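Local coordinates for hydrogenase expression/formation protein HypE (Desulfovibrio vulgaris subsp. vulgaris, PDB 2Z1U) that probably uses ATP in the maturation of hydrogenases, binding the nucleotide together with magnesium ions, at residues Asp166-Ser171 / Lys273-Leu278; Ala239-Leu244 / Gly303-Val308; Asp214-Arg219 / Ile277-Arg282; Ile151-Ala156 / Leu208-Gly213; Asp264-Ala269 / Arg329-Leu334. All coordinates share one frame; numbering follows the deposited sequence.

Interaction 1: Asp166-Ser171 / Lys273-Leu278; sequences DAILIS and KLICIL
An antiparallel pair of strands brings Leu169 against Cys276, and the ladder runs out from there in both directions. Leu169 N donates to Cys276 O over 2.8 Å, and Cys276 N returns a bond of 2.9 Å to Leu169 O. Farther along, Ala167 N reaches Leu278 O at 2.9 Å, while the return bond from Leu278 N to Ala167 O is stretched and weak. At the other end a side chain replaces the backbone. Ser171 N still donates to Leu274 O, but Leu274 N turns to Ser171 OG, 2.9 Å away and nearly straight at 166°. With chi1 at 65° the hydroxyl sits between the backbone N and carbonyl carbon of Ser171 and faces the neighbouring strand. Both strands are interior members of the mixed sheet in the AIR synthase-like C-terminal half: strand 217-219 flanks 275-278, and strand 300-306 flanks 167-170. Helix 225-237 packs on Ile168, Ile275 and Ile277, on the face that also carries Ile170. On it Ile168 and Ile277 lie side by side, their CG1 atoms 4.0 Å apart, and Ile168 CG2 meets Ile275 CG2 at 3.9 Å. Ile170 behaves differently: its CG1 is anti to the backbone N (chi1 -159°), which carries CD1 over to Ile275 CG1 at 3.5 Å. On the other face, packed by helix 280-291, Leu169 CD1 touches Leu278 CD2 at 4.0 Å. Asp166 rests CB on Ile277 CG2, and its OD2 is hydrogen-bonded to His216 ND1 and Arg163 N. Leu274 lies close to Asp220, a magnesium ligand.

Interaction 2: Ala239-Leu244 / Gly303-Val308; sequences AVCHVL and GSVKSV
His242 and Ser304 exchange two backbone hydrogen bonds, N to O and back, each 2.9 Å long. The pattern repeats two residues along, where Val240 N donates to Lys306 O at 3.1 Å and Lys306 N to Val240 O at 3.0 Å. At the end near Val243, Gly303 has no side chain and the strands draw in: Gly303 CA makes a CA-H...O contact with His242 O at 3.0 Å. On the face shared by His242, Ser304 and Lys306, the lysine chain crosses the imidazole at about a right angle, Lys306 CD lying 3.6 Å from His242 CD2. Lys306 stays extended until its last bend (chi4 58°), which turns NZ back to donate to Ser304 OG at 2.7 Å. The reverse face is apolar, with Ala239 CB against Val305 CG1 at 3.7 Å. Farther out, Cys241 and Val305 both touch Ile168 of strand 167-170, the neighbour of strand 300-306, and Ala234 of helix 225-237 packs on Cys241. On its other side strand 240-244 bonds through Cys241 and Val243 to strand 319-322, which runs parallel to it. Here helix 225-237 covers the Cys241/Val305 face of the mixed sheet, part of the alpha-beta fold of the AIR synthase-related C-terminal domain.

Interaction 3: Asp214-Arg219 / Ile277-Arg282; sequences DIHVLR and ILPEER
Pro279 lies over one face of the His216 imidazole, its CD 3.6 Å from the ring centroid and 17° off the normal, a CH-pi contact shifted toward the ring's rim. The second flat group, the Arg282 guanidinium, is met at its edge: Asp214 CB lies in its plane, 3.2 Å from Arg282 NE. The Asp214 carboxylate adds charge but no directed bond, since OD2 is 4.1 Å from Arg282 NE and well out of the guanidinium plane. Bends at chi2 and chi3 of the arginine bring its guanidinium edge to Asp214. His216 belongs to a classic beta bulge, in which it and Val217 both face Ile277. Val217 N donates to Ile277 O at 2.9 Å, close to straight (167°), and His216 N makes a weaker bond to the same oxygen, bent to 130°. Ile277 N closes the pair on Val217 O at 2.9 Å. Beside it, Ile215 CD1 touches Leu278 CD1 at 3.6 Å, and Val217 lies alongside Ile277. Strand 217-219 continues to Arg219, whose NE forms a salt bridge with Asp41 of the second subunit. Chemically, the bulge lets one carbonyl collect two N-H groups, and the histidine ring beside it lies against the proline. Hydrogen-bonded through ND1 to Asp166, the imidazole is fixed in rotation, and the nearby carboxylate would be expected to polarise it.

Interaction 4: Ile151-Ala156 / Leu208-Gly213; sequences ILVDPA and LVLEVG
Val153 and Val209 are the closest backbone pair, their CA atoms 7.0 Å apart, where the irregular segment 151-156 passes the last turn of helix 202-212. The contact itself is wholly apolar. Val209 CG1 projects between the two methyls of Val153, 3.4 Å from Val153 CG1 and 3.6 Å from Val153 CG2; the first is tighter than ordinary van der Waals contact. Val209 chi1, at 138°, is some 40° from a staggered position. Leu152 adds to the same patch, laying its CB against Val209 CG1 at 3.8 Å. The next helical residue, Leu210, comes in from the flank with a single branch: its CD2 lies 4.0 Å from Leu152 CB and also brushes the carbonyl oxygen of Leu152. Behind these residues the helix ends in a wide turn of pi type, Gly213 N bonding to Leu208 O at 2.9 Å. Gly213 then leaves the helix with a positive phi of 77°. On an adjoining side of the helix Leu208 packs on Ala286 and Leu290 of helix 280-291. The other segment is tied to the first sheet's side of the molecule, with Leu152 backbone-bonded to Gly86 and its side chain on Arg88. The valines thus join the connection between the two sheets, which runs from strand 141-151 to strand 167-170, to a helix packed beside the second sheet, an apolar seam within the two-part architecture of AIR synthase-related proteins.

Interaction 5: Asp264-Ala269 / Arg329-Leu334; sequences DPLYLA and RLLSML
Tyr267 OH is gripped twice: it donates to Ser332 O at 2.6 Å, in the carbonyl plane on a lone pair, and accepts from water 2 at 3.0 Å. That water in turn accepts from Arg329 NH1 at 2.9 Å and so links the phenol to the guanidinium. Tyr267 closes a type I beta turn that begins at Asp264, and an Asx turn is built into it, Leu266 N donating to Asp264 OD2 at 3.0 Å. The carboxylate of Asp264 thereby holds its own turn with one oxygen and faces the other segment with both. Asp264 OD1, through its syn lone pair, forms a salt bridge with Arg329 NH1 at 3.2 Å, the oxygen lying 16° out of the guanidinium plane. OD2 is joined to Arg329 NH2 through water 1, which is 2.7 Å from Asp264 OD2 and 2.6 Å from Arg329 NH2. Both waters lie in the guanidinium plane at its edge, so the flat head of Arg329 is held by a direct bond and two water bridges. It is nearly parallel to the Tyr267 ring (14° between planes) but slides past at the edge without stacking. Away from this polar network, Leu334 packs its CD2 against Tyr267, and the same leucine lies near Arg223, an ATP-binding residue. The contact thus pins the loop between helix 252-260 and strand 275-278 to the chain leaving the outermost strand, 328-330, of the second sheet. Beside the salt bridge, Leu266 CD1 meets Leu331 CD2 at 4.1 Å, the two leucines crossing at about a right angle.

How the interactions relate
Interactions 1, 2 and 3 are strand pairings of one sheet. Interactions 1 and 3 share Ile277 and Leu278, using the two edges of strand 275-278. Interactions 1 and 2 meet where strands 167-170 and 300-306 are neighbours. Interaction 1 is wholly buried and its side-chain packing is largely aliphatic; interaction 3 is also buried, whereas interaction 2 is partly buried, with a lysine and a histidine on one face. Interactions 4 and 5, likewise only partly buried, pair no strands and lie 29 Å apart between centres. Interaction 4 is methyl packing and touches interaction 3 through Ile215 and Arg282, whereas interaction 5 relies on a salt bridge and waters. Interactions 3, 4 and 5 each also reach the second subunit.

Interaction 1: Asp166-Ser171 / Lys273-Leu278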
# COMPACT_ATOMS: atom_id res chain seq x y z
N ASP A 166 28.21 20.43 6.21
CA ASP A 166 26.75 20.58 6.18
C ASP A 166 26.19 20.92 7.56
O ASP A 166 26.65 20.38 8.58
CB ASP A 166 26.07 19.30 5.69
CG ASP A 166 26.14 19.14 4.18
OD1 ASP A 166 26.65 20.03 3.46
OD2 ASP A 166 25.66 18.09 3.70
N ALA A 167 25.20 21.81 7.60
CA ALA A 167 24.45 22.05 8.82
C ALA A 167 23.36 20.98 8.97
O ALA A 167 22.87 20.46 7.97
CB ALA A 167 23.85 23.44 8.81
N ILE A 168 23.02 20.64 10.20
CA ILE A 168 21.91 19.72 10.47
C ILE A 168 20.86 20.54 11.17
O ILE A 168 21.12 21.11 12.23
CB ILE A 168 22.31 18.52 11.37
CG1 ILE A 168 23.49 17.75 10.79
CG2 ILE A 168 21.11 17.57 11.56
CD1 ILE A 168 24.08 16.68 11.74
N LEU A 169 19.71 20.65 10.51
CA LEU A 169 18.59 21.44 11.01
C LEU A 169 17.43 20.53 11.40
O LEU A 169 17.19 19.48 10.77
CB LEU A 169 18.10 22.45 9.95
CG LEU A 169 19.06 23.38 9.21
CD1 LEU A 169 18.25 24.26 8.25
CD2 LEU A 169 19.88 24.25 10.19
N ILE A 170 16.72 20.93 12.44
CA ILE A 170 15.49 20.26 12.83
C ILE A 170 14.34 21.24 12.69
O ILE A 170 14.51 22.46 12.91
CB ILE A 170 15.60 19.70 14.28
CG1 ILE A 170 14.59 18.59 14.52
CG2 ILE A 170 15.48 20.84 15.33
CD1 ILE A 170 14.83 17.30 13.71
N SER A 171 13.16 20.72 12.34
CA SER A 171 12.01 21.60 12.01
C SER A 171 11.13 21.90 13.23
O SER A 171 10.27 22.75 13.16
CB SER A 171 11.15 20.99 10.90
OG SER A 171 10.56 19.78 11.32
N LYS A 273 7.61 16.16 11.81
CA LYS A 273 8.96 16.76 11.94
C LYS A 273 9.86 16.28 10.81
O LYS A 273 9.67 15.17 10.30
CB LYS A 273 9.62 16.32 13.28
CG LYS A 273 8.88 16.78 14.52
CD LYS A 273 9.01 18.28 14.72
CE LYS A 273 7.79 18.86 15.40
NZ LYS A 273 7.33 17.97 16.52
N LEU A 274 10.85 17.08 10.45
CA LEU A 274 11.89 16.61 9.53
C LEU A 274 13.28 17.07 9.96
O LEU A 274 13.42 18.04 10.70
CB LEU A 274 11.62 17.06 8.08
CG LEU A 274 11.57 18.57 7.72
CD1 LEU A 274 12.95 19.25 7.60
CD2 LEU A 274 10.78 18.76 6.41
N ILE A 275 14.28 16.34 9.48
CA ILE A 275 15.66 16.74 9.54
C ILE A 275 16.04 17.25 8.16
O ILE A 275 15.70 16.64 7.15
CB ILE A 275 16.58 15.54 9.93
CG1 ILE A 275 16.34 15.15 11.39
CG2 ILE A 275 18.07 15.87 9.74
CD1 ILE A 275 15.84 13.75 11.59
N CYS A 276 16.74 18.38 8.13
CA CYS A 276 17.20 18.94 6.88
C CYS A 276 18.71 19.17 6.95
O CYS A 276 19.21 19.88 7.82
CB CYS A 276 16.46 20.26 6.58
SG CYS A 276 17.09 21.20 5.17
N ILE A 277 19.43 18.55 6.01
CA ILE A 277 20.89 18.67 5.94
C ILE A 277 21.25 19.31 4.60
O ILE A 277 20.73 18.90 3.56
CB ILE A 277 21.58 17.30 6.17
CG1 ILE A 277 21.25 16.79 7.58
CG2 ILE A 277 23.11 17.40 6.02
CD1 ILE A 277 21.59 15.33 7.87
N LEU A 278 22.11 20.33 4.65
CA LEU A 278 22.46 21.18 3.51
C LEU A 278 23.74 22.00 3.79
O LEU A 278 24.08 22.23 4.96
CB LEU A 278 21.28 22.12 3.19
CG LEU A 278 21.09 23.46 3.92
CD1 LEU A 278 19.93 24.18 3.28
CD2 LEU A 278 20.84 23.30 5.42

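Interaction 2: Ala239-Leu244 / Gly303-Val308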
# COMPACT_ATOMS: atom_id res chain seq x y z
N ALA A 239 29.72 9.38 7.00
CA ALA A 239 30.23 10.55 7.68
C ALA A 239 29.84 10.43 9.14
O ALA A 239 29.25 9.44 9.55
CB ALA A 239 29.64 11.82 7.06
N VAL A 240 30.18 11.44 9.92
CA VAL A 240 29.77 11.45 11.31
C VAL A 240 28.94 12.69 11.59
O VAL A 240 29.27 13.79 11.13
CB VAL A 240 30.98 11.18 12.31
CG1 VAL A 240 32.35 11.32 11.63
CG2 VAL A 240 30.87 11.98 13.59
N CYS A 241 27.80 12.49 12.25
CA CYS A 241 26.94 13.61 12.62
C CYS A 241 27.30 14.06 14.02
O CYS A 241 27.42 13.24 14.94
CB CYS A 241 25.46 13.21 12.52
SG CYS A 241 24.91 12.91 10.83
N HIS A 242 27.55 15.36 14.17
CA HIS A 242 27.82 15.96 15.47
C HIS A 242 26.64 16.84 15.87
O HIS A 242 26.26 17.74 15.14
CB HIS A 242 29.13 16.76 15.45
CG HIS A 242 30.36 15.90 15.49
ND1 HIS A 242 31.06 15.63 16.65
CD2 HIS A 242 30.99 15.21 14.50
CE1 HIS A 242 32.08 14.84 16.38
NE2 HIS A 242 32.06 14.56 15.08
N VAL A 243 26.08 16.58 17.04
CA VAL A 243 24.85 17.22 17.48
C VAL A 243 25.06 17.85 18.86
O VAL A 243 25.84 17.35 19.67
CB VAL A 243 23.69 16.20 17.46
CG1 VAL A 243 22.66 16.47 18.55
CG2 VAL A 243 23.01 16.25 16.07
N LEU A 244 24.40 18.99 19.12
CA LEU A 244 24.53 19.68 20.41
C LEU A 244 23.27 19.47 21.24
O LEU A 244 22.18 19.92 20.85
CB LEU A 244 24.78 21.18 20.19
CG LEU A 244 25.13 22.05 21.41
CD1 LEU A 244 26.43 21.58 22.11
CD2 LEU A 244 25.23 23.52 21.01
N GLY A 303 23.30 20.84 14.80
CA GLY A 303 24.63 20.25 14.64
C GLY A 303 25.18 20.38 13.23
O GLY A 303 24.74 21.24 12.45
N SER A 304 26.16 19.54 12.93
CA SER A 304 26.85 19.60 11.64
C SER A 304 27.35 18.22 11.20
O SER A 304 27.47 17.29 12.01
CB SER A 304 28.00 20.62 11.68
OG SER A 304 29.04 20.23 12.58
N VAL A 305 27.63 18.10 9.90
CA VAL A 305 28.25 16.89 9.36
C VAL A 305 29.77 17.11 9.23
O VAL A 305 30.22 18.19 8.82
CB VAL A 305 27.63 16.49 8.00
CG1 VAL A 305 28.29 15.23 7.45
CG2 VAL A 305 26.11 16.31 8.14
N LYS A 306 30.54 16.09 9.62
CA LYS A 306 32.01 16.15 9.61
C LYS A 306 32.59 14.88 9.00
O LYS A 306 31.97 13.81 9.05
CB LYS A 306 32.55 16.36 11.03
CG LYS A 306 32.32 17.76 11.58
CD LYS A 306 32.87 17.94 12.99
CE LYS A 306 32.96 19.42 13.38
NZ LYS A 306 31.66 20.14 13.32
N SER A 307 33.76 15.01 8.39
CA SER A 307 34.48 13.86 7.84
C SER A 307 35.06 13.00 8.97
O SER A 307 35.26 13.49 10.09
CB SER A 307 35.58 14.33 6.88
OG SER A 307 36.50 15.19 7.53
N VAL A 308 35.31 11.72 8.68
CA VAL A 308 35.88 10.78 9.66
C VAL A 308 37.22 11.27 10.17
O VAL A 308 38.11 11.59 9.37
CB VAL A 308 36.06 9.37 9.05
CG1 VAL A 308 36.83 8.45 10.02
CG2 VAL A 308 34.71 8.77 8.70

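Interaction 3: Asp214-Arg219 / Ile277-Arg282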
# COMPACT_ATOMS: atom_id res chain seq x y z
N ASP A 214 19.77 23.41 -3.09
CA ASP A 214 20.96 22.64 -2.69
C ASP A 214 20.72 21.85 -1.40
O ASP A 214 21.60 21.72 -0.56
CB ASP A 214 22.22 23.53 -2.60
CG ASP A 214 23.52 22.76 -2.85
OD1 ASP A 214 23.47 21.57 -3.27
OD2 ASP A 214 24.61 23.33 -2.63
N ILE A 215 19.51 21.32 -1.25
CA ILE A 215 19.18 20.47 -0.11
C ILE A 215 19.85 19.10 -0.29
O ILE A 215 19.59 18.41 -1.30
CB ILE A 215 17.64 20.29 0.07
CG1 ILE A 215 16.91 21.65 0.11
CG2 ILE A 215 17.34 19.45 1.32
CD1 ILE A 215 17.40 22.65 1.20
N HIS A 216 20.69 18.71 0.66
CA HIS A 216 21.36 17.41 0.57
C HIS A 216 20.51 16.24 1.07
O HIS A 216 20.40 15.25 0.38
CB HIS A 216 22.72 17.42 1.27
CG HIS A 216 23.74 18.26 0.57
ND1 HIS A 216 24.97 18.54 1.13
CD2 HIS A 216 23.73 18.89 -0.63
CE1 HIS A 216 25.67 19.30 0.31
NE2 HIS A 216 24.94 19.52 -0.77
N VAL A 217 19.97 16.37 2.29
CA VAL A 217 19.17 15.29 2.92
C VAL A 217 17.91 15.81 3.60
O VAL A 217 17.94 16.83 4.29
CB VAL A 217 19.97 14.48 3.99
CG1 VAL A 217 19.28 13.11 4.24
CG2 VAL A 217 21.41 14.27 3.58
N LEU A 218 16.82 15.08 3.40
CA LEU A 218 15.60 15.26 4.18
C LEU A 218 15.21 13.89 4.71
O LEU A 218 15.28 12.90 3.98
CB LEU A 218 14.45 15.82 3.31
CG LEU A 218 14.59 17.19 2.64
CD1 LEU A 218 13.49 17.41 1.57
CD2 LEU A 218 14.60 18.34 3.65
N ARG A 219 14.82 13.83 5.98
CA ARG A 219 14.27 12.59 6.54
C ARG A 219 13.35 12.92 7.71
O ARG A 219 13.61 13.87 8.45
CB ARG A 219 15.38 11.59 6.96
CG ARG A 219 14.82 10.22 7.38
CD ARG A 219 15.77 9.11 7.06
NE ARG A 219 16.02 8.95 5.62
CZ ARG A 219 17.01 8.21 5.13
NH1 ARG A 219 17.82 7.55 5.96
NH2 ARG A 219 17.19 8.10 3.82
N ILE A 277 19.43 18.55 6.01
CA ILE A 277 20.89 18.67 5.94
C ILE A 277 21.25 19.31 4.60
O ILE A 277 20.73 18.90 3.56
CB ILE A 277 21.58 17.30 6.17
CG1 ILE A 277 21.25 16.79 7.58
CG2 ILE A 277 23.11 17.40 6.02
CD1 ILE A 277 21.59 15.33 7.87
N LEU A 278 22.11 20.33 4.65
CA LEU A 278 22.46 21.18 3.51
C LEU A 278 23.74 22.00 3.79
O LEU A 278 24.08 22.23 4.96
CB LEU A 278 21.28 22.12 3.19
CG LEU A 278 21.09 23.46 3.92
CD1 LEU A 278 19.93 24.18 3.28
CD2 LEU A 278 20.84 23.30 5.42
N PRO A 279 24.44 22.48 2.74
CA PRO A 279 25.64 23.30 2.96
C PRO A 279 25.42 24.48 3.89
O PRO A 279 24.32 25.05 3.95
CB PRO A 279 25.98 23.82 1.56
CG PRO A 279 25.42 22.81 0.64
CD PRO A 279 24.16 22.30 1.30
N GLU A 280 26.48 24.86 4.60
CA GLU A 280 26.45 25.93 5.59
C GLU A 280 25.86 27.25 5.08
O GLU A 280 25.11 27.90 5.81
CB GLU A 280 27.86 26.13 6.19
CG GLU A 280 27.98 27.17 7.30
CD GLU A 280 26.92 27.04 8.39
OE1 GLU A 280 26.34 28.09 8.78
OE2 GLU A 280 26.67 25.91 8.85
N GLU A 281 26.18 27.64 3.85
CA GLU A 281 25.78 28.98 3.37
C GLU A 281 24.28 29.12 3.05
O GLU A 281 23.77 30.23 2.87
CB GLU A 281 26.68 29.49 2.22
CG GLU A 281 26.25 29.09 0.80
CD GLU A 281 26.81 27.75 0.36
OE1 GLU A 281 27.46 27.05 1.18
OE2 GLU A 281 26.59 27.39 -0.82
N ARG A 282 23.59 27.98 3.00
CA ARG A 282 22.14 27.95 2.82
C ARG A 282 21.39 27.69 4.13
O ARG A 282 20.16 27.74 4.15
CB ARG A 282 21.76 26.89 1.79
CG ARG A 282 21.56 27.41 0.38
CD ARG A 282 22.75 27.16 -0.52
NE ARG A 282 22.32 26.62 -1.80
CZ ARG A 282 22.04 27.35 -2.88
NH1 ARG A 282 22.14 28.67 -2.85
NH2 ARG A 282 21.65 26.75 -3.99

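Interaction 4: Ile151-Ala156 / Leu208-Gly213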
# COMPACT_ATOMS: atom_id res chain seq x y z
N ILE A 151 9.19 14.64 -8.61
CA ILE A 151 10.44 15.17 -8.08
C ILE A 151 10.69 16.58 -8.62
O ILE A 151 10.49 16.84 -9.81
CB ILE A 151 11.64 14.21 -8.27
CG1 ILE A 151 11.47 12.98 -7.37
CG2 ILE A 151 12.97 14.91 -7.92
CD1 ILE A 151 12.28 11.78 -7.75
N LEU A 152 11.07 17.48 -7.71
CA LEU A 152 11.15 18.91 -8.00
C LEU A 152 12.54 19.40 -8.37
O LEU A 152 12.68 20.48 -8.94
CB LEU A 152 10.63 19.73 -6.81
CG LEU A 152 9.16 19.53 -6.40
CD1 LEU A 152 8.92 20.13 -5.02
CD2 LEU A 152 8.20 20.13 -7.43
N VAL A 153 13.57 18.61 -8.06
CA VAL A 153 14.96 19.06 -8.25
C VAL A 153 15.90 17.93 -8.63
O VAL A 153 15.66 16.77 -8.29
CB VAL A 153 15.55 19.74 -6.98
CG1 VAL A 153 15.03 21.15 -6.83
CG2 VAL A 153 15.30 18.91 -5.72
N ASP A 154 16.97 18.29 -9.34
CA ASP A 154 18.06 17.36 -9.63
C ASP A 154 19.40 18.08 -9.41
O ASP A 154 19.65 19.12 -10.02
CB ASP A 154 17.96 16.82 -11.06
CG ASP A 154 18.74 15.53 -11.25
OD1 ASP A 154 19.99 15.56 -11.21
OD2 ASP A 154 18.11 14.47 -11.47
N PRO A 155 20.26 17.54 -8.51
CA PRO A 155 20.01 16.34 -7.70
C PRO A 155 18.99 16.57 -6.58
O PRO A 155 18.87 17.68 -6.05
CB PRO A 155 21.39 16.02 -7.11
CG PRO A 155 22.10 17.32 -7.10
CD PRO A 155 21.60 18.10 -8.27
N ALA A 156 18.26 15.51 -6.24
CA ALA A 156 17.23 15.54 -5.20
C ALA A 156 17.82 15.09 -3.85
O ALA A 156 18.90 14.48 -3.83
CB ALA A 156 16.07 14.66 -5.61
N LEU A 208 11.63 24.82 0.57
CA LEU A 208 13.04 24.54 0.82
C LEU A 208 13.77 24.21 -0.48
O LEU A 208 14.81 24.78 -0.78
CB LEU A 208 13.20 23.35 1.77
CG LEU A 208 13.01 23.57 3.27
CD1 LEU A 208 13.15 22.23 4.00
CD2 LEU A 208 14.00 24.62 3.83
N VAL A 209 13.19 23.29 -1.24
CA VAL A 209 13.84 22.73 -2.41
C VAL A 209 13.91 23.73 -3.58
O VAL A 209 14.96 23.88 -4.23
CB VAL A 209 13.18 21.35 -2.72
CG1 VAL A 209 12.93 21.11 -4.18
CG2 VAL A 209 13.97 20.20 -2.03
N LEU A 210 12.82 24.46 -3.79
CA LEU A 210 12.72 25.42 -4.90
C LEU A 210 13.24 26.83 -4.62
O LEU A 210 13.69 27.50 -5.55
CB LEU A 210 11.27 25.51 -5.40
CG LEU A 210 10.66 24.20 -5.89
CD1 LEU A 210 9.20 24.42 -6.19
CD2 LEU A 210 11.40 23.69 -7.11
N GLU A 211 13.18 27.28 -3.37
CA GLU A 211 13.58 28.65 -3.06
C GLU A 211 14.92 28.76 -2.33
O GLU A 211 15.68 29.69 -2.57
CB GLU A 211 12.46 29.42 -2.34
CG GLU A 211 11.21 29.52 -3.22
CD GLU A 211 10.14 30.46 -2.69
OE1 GLU A 211 8.98 30.01 -2.57
OE2 GLU A 211 10.46 31.62 -2.38
N VAL A 212 15.21 27.81 -1.44
CA VAL A 212 16.49 27.80 -0.74
C VAL A 212 17.53 27.06 -1.60
O VAL A 212 18.60 27.62 -1.89
CB VAL A 212 16.36 27.19 0.69
CG1 VAL A 212 17.72 27.10 1.38
CG2 VAL A 212 15.38 28.02 1.52
N GLY A 213 17.18 25.85 -2.02
CA GLY A 213 17.99 25.04 -2.94
C GLY A 213 19.21 24.35 -2.33
O GLY A 213 19.61 24.67 -1.21

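Interaction 5: Asp264-Ala269 / Arg329-Leu334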
# COMPACT_ATOMS: atom_id res chain seq x y z
N ASP A 264 13.43 8.15 26.36
CA ASP A 264 14.41 9.10 25.83
C ASP A 264 13.78 9.82 24.64
O ASP A 264 13.49 9.18 23.62
CB ASP A 264 15.68 8.33 25.43
CG ASP A 264 16.84 9.24 25.05
OD1 ASP A 264 17.99 8.80 25.23
OD2 ASP A 264 16.62 10.38 24.59
N PRO A 265 13.56 11.14 24.76
CA PRO A 265 12.89 11.91 23.69
C PRO A 265 13.64 11.86 22.35
O PRO A 265 13.04 12.09 21.30
CB PRO A 265 12.86 13.34 24.24
CG PRO A 265 13.91 13.38 25.33
CD PRO A 265 13.91 12.00 25.91
N LEU A 266 14.94 11.57 22.38
CA LEU A 266 15.73 11.48 21.14
C LEU A 266 15.50 10.21 20.33
O LEU A 266 15.98 10.10 19.20
CB LEU A 266 17.22 11.64 21.44
CG LEU A 266 17.67 12.83 22.31
CD1 LEU A 266 19.16 12.67 22.62
CD2 LEU A 266 17.37 14.16 21.63
N TYR A 267 14.81 9.24 20.92
CA TYR A 267 14.53 7.95 20.28
C TYR A 267 13.04 7.70 20.08
O TYR A 267 12.66 6.64 19.57
CB TYR A 267 15.13 6.79 21.09
CG TYR A 267 16.64 6.72 21.05
CD1 TYR A 267 17.41 7.53 21.88
CD2 TYR A 267 17.28 5.89 20.15
CE1 TYR A 267 18.82 7.48 21.84
CE2 TYR A 267 18.69 5.81 20.12
CZ TYR A 267 19.45 6.62 20.95
OH TYR A 267 20.84 6.54 20.89
N LEU A 268 12.21 8.66 20.48
CA LEU A 268 10.76 8.54 20.33
C LEU A 268 10.30 9.04 18.98
O LEU A 268 10.81 10.05 18.48
CB LEU A 268 10.03 9.31 21.43
CG LEU A 268 9.96 8.68 22.82
CD1 LEU A 268 9.23 9.63 23.76
CD2 LEU A 268 9.28 7.29 22.79
N ALA A 269 9.35 8.32 18.39
CA ALA A 269 8.85 8.60 17.07
C ALA A 269 8.20 9.98 17.03
O ALA A 269 7.51 10.38 17.97
CB ALA A 269 7.84 7.53 16.64
N ARG A 329 28.16 12.00 24.36
CA ARG A 329 27.34 10.80 24.37
C ARG A 329 27.23 10.29 22.94
O ARG A 329 26.83 11.03 22.02
CB ARG A 329 25.95 11.08 24.98
CG ARG A 329 24.81 10.29 24.36
CD ARG A 329 23.96 9.56 25.38
NE ARG A 329 22.89 10.42 25.85
CZ ARG A 329 21.59 10.27 25.58
NH1 ARG A 329 21.13 9.24 24.87
NH2 ARG A 329 20.75 11.17 26.08
N LEU A 330 27.57 9.03 22.76
CA LEU A 330 27.36 8.35 21.48
C LEU A 330 25.88 7.98 21.38
O LEU A 330 25.35 7.31 22.27
CB LEU A 330 28.27 7.12 21.38
CG LEU A 330 28.25 6.30 20.08
CD1 LEU A 330 28.70 7.12 18.87
CD2 LEU A 330 29.10 5.04 20.24
N LEU A 331 25.21 8.45 20.33
CA LEU A 331 23.82 8.08 20.08
C LEU A 331 23.77 6.90 19.11
O LEU A 331 23.74 7.10 17.90
CB LEU A 331 23.01 9.26 19.49
CG LEU A 331 22.88 10.58 20.26
CD1 LEU A 331 21.96 11.59 19.50
CD2 LEU A 331 22.36 10.34 21.67
N SER A 332 23.73 5.68 19.64
CA SER A 332 23.63 4.49 18.79
C SER A 332 22.18 4.09 18.58
O SER A 332 21.29 4.60 19.25
CB SER A 332 24.43 3.34 19.40
OG SER A 332 25.76 3.73 19.63
N MET A 333 21.94 3.19 17.62
CA MET A 333 20.63 2.62 17.35
C MET A 333 20.16 1.71 18.52
O MET A 333 20.98 1.06 19.20
CB MET A 333 20.55 1.87 16.05
CG MET A 333 20.46 2.74 14.79
SD MET A 333 20.11 1.77 13.28
CE MET A 333 20.55 2.94 12.01
N LEU A 334 18.80 1.65 18.69
CA LEU A 334 17.99 1.04 19.81
C LEU A 334 18.49 -0.34 20.22
O LEU A 334 19.64 -0.74 20.37
CB LEU A 334 16.54 0.95 19.33
CG LEU A 334 15.86 2.27 18.98
CD1 LEU A 334 14.52 2.00 18.29
CD2 LEU A 334 15.65 3.10 20.24
O HOH W 1 18.33 12.05 25.94
O HOH W 2 21.59 6.56 23.81